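Local coordinates for protein haemagglutinin I (PDB 3A5P) that probably binds carbohydrate, acting as a small hemagglutinating lectin with a minimal recognition domain of the legume lectin fold, at residues V32-T35 with G36-P39. Sequence-based numbering, arbitrary orientation.
Sequences VTVT and GYAP
The carbonyl oxygen of Val34 accepts the backbone N-H of Tyr37, with 2.9 Å from Val34 O to Tyr37 N. This bond closes a type II beta turn from Val34 to Tyr37. The turn ends strand 30-34 and sends the chain back toward strand 40-43, its antiparallel neighbour in the five-stranded sheet of this legume-lectin-like fold. The bond is moderately bent, 153° at the hydrogen. The donor N sits 19° out of the carbonyl plane. Gly36 takes the third position of the turn, with a positive phi, as expected of a type II turn.

Beyond the turn, water joins the two limbs. One water lies within hydrogen-bonding distance of Val32 O and Ala38 O and can donate to either, with 2.8 Å from the water oxygen to Ala38 O. A second water accepts the N-H of Val34 and can donate to Tyr37 O. Closer to strand 40-43, Pro39 CA approaches Val32 O at 3.5 Å in a CA-H...O contact.

The side chain of Val34 has CG1 anti to its backbone N (chi1 -178°), which brings this methyl to Tyr37 CD2 at 3.7 Å. The two side chains cross at a slant, and Val34 O lies in plane at the edge of the tyrosine ring. Val34 also packs on Leu17 and Phe80, while the tyrosine touches Leu100 and Lys102. Thr33 OG1 turns to Ala18 O in a hydrogen bond, and Thr33 also packs on Tyr31 of the second subunit. The methyl of Thr33 meets the proline ring, with Thr33 CG2 4.1 Å from Pro39 CB.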
loop_
_atom_site.group_PDB
_atom_site.type_symbol
_atom_site.label_atom_id
_atom_site.label_comp_id
_atom_site.label_asym_id
_atom_site.label_seq_id
_atom_site.Cartn_x
_atom_site.Cartn_y
_atom_site.Cartn_z
ATOM N N VAL A 32 -2.714 -1.974 -5.191
ATOM C CA VAL A 32 -1.872 -2.811 -6.045
ATOM C C VAL A 32 -0.429 -2.633 -5.598
ATOM O O VAL A 32 0.107 -1.512 -5.621
ATOM C CB VAL A 32 -2.030 -2.506 -7.562
ATOM C CG1 VAL A 32 -1.062 -3.365 -8.372
ATOM C CG2 VAL A 32 -3.447 -2.811 -7.996
ATOM N N THR A 33 0.180 -3.744 -5.190
ATOM C CA THR A 33 1.497 -3.721 -4.579
ATOM C C THR A 33 2.520 -4.392 -5.485
ATOM O O THR A 33 2.214 -5.395 -6.122
ATOM C CB THR A 33 1.496 -4.427 -3.194
ATOM O OG1 THR A 33 1.072 -5.805 -3.346
ATOM C CG2 THR A 33 0.579 -3.652 -2.204
ATOM N N VAL A 34 3.713 -3.808 -5.558
ATOM C CA VAL A 34 4.832 -4.392 -6.325
ATOM C C VAL A 34 6.052 -4.251 -5.435
ATOM O O VAL A 34 6.416 -3.127 -5.026
ATOM C CB VAL A 34 5.098 -3.635 -7.675
ATOM C CG1 VAL A 34 6.249 -4.316 -8.457
ATOM C CG2 VAL A 34 3.836 -3.555 -8.527
ATOM N N THR A 35 6.675 -5.379 -5.116
ATOM C CA THR A 35 7.786 -5.392 -4.175
ATOM C C THR A 35 8.851 -4.393 -4.602
ATOM O O THR A 35 9.301 -4.414 -5.771
ATOM C CB THR A 35 8.395 -6.791 -4.115
ATOM O OG1 THR A 35 7.437 -7.696 -3.545
ATOM C CG2 THR A 35 9.690 -6.781 -3.291
ATOM N N GLY A 36 9.221 -3.507 -3.670
ATOM C CA GLY A 36 10.280 -2.526 -3.900
ATOM C C GLY A 36 9.714 -1.148 -4.216
ATOM O O GLY A 36 10.444 -0.154 -4.212
ATOM N N TYR A 37 8.412 -1.091 -4.491
ATOM C CA TYR A 37 7.775 0.161 -4.867
ATOM C C TYR A 37 6.641 0.540 -3.936
ATOM O O TYR A 37 6.114 -0.308 -3.218
ATOM C CB TYR A 37 7.210 0.046 -6.285
ATOM C CG TYR A 37 8.286 -0.271 -7.301
ATOM C CD1 TYR A 37 9.026 0.758 -7.892
ATOM C CD2 TYR A 37 8.580 -1.590 -7.634
ATOM C CE1 TYR A 37 10.035 0.476 -8.819
ATOM C CE2 TYR A 37 9.586 -1.893 -8.567
ATOM C CZ TYR A 37 10.303 -0.848 -9.146
ATOM O OH TYR A 37 11.283 -1.114 -10.064
ATOM N N ALA A 38 6.243 1.814 -4.015
ATOM C CA ALA A 38 5.074 2.322 -3.289
ATOM C C ALA A 38 3.784 1.712 -3.846
ATOM O O ALA A 38 3.646 1.576 -5.076
ATOM C CB ALA A 38 5.039 3.835 -3.347
ATOM N N PRO A 39 2.845 1.301 -2.952
ATOM C CA PRO A 39 1.557 0.805 -3.433
ATOM C C PRO A 39 0.825 1.870 -4.250
ATOM O O PRO A 39 0.986 3.074 -4.005
ATOM C CB PRO A 39 0.773 0.491 -2.142
ATOM C CG PRO A 39 1.856 0.218 -1.104
ATOM C CD PRO A 39 2.953 1.221 -1.480
HETATM O O HOH W 1 2.859 -0.791 -6.310
HETATM O O HOH W 2 3.900 -1.982 -3.219
#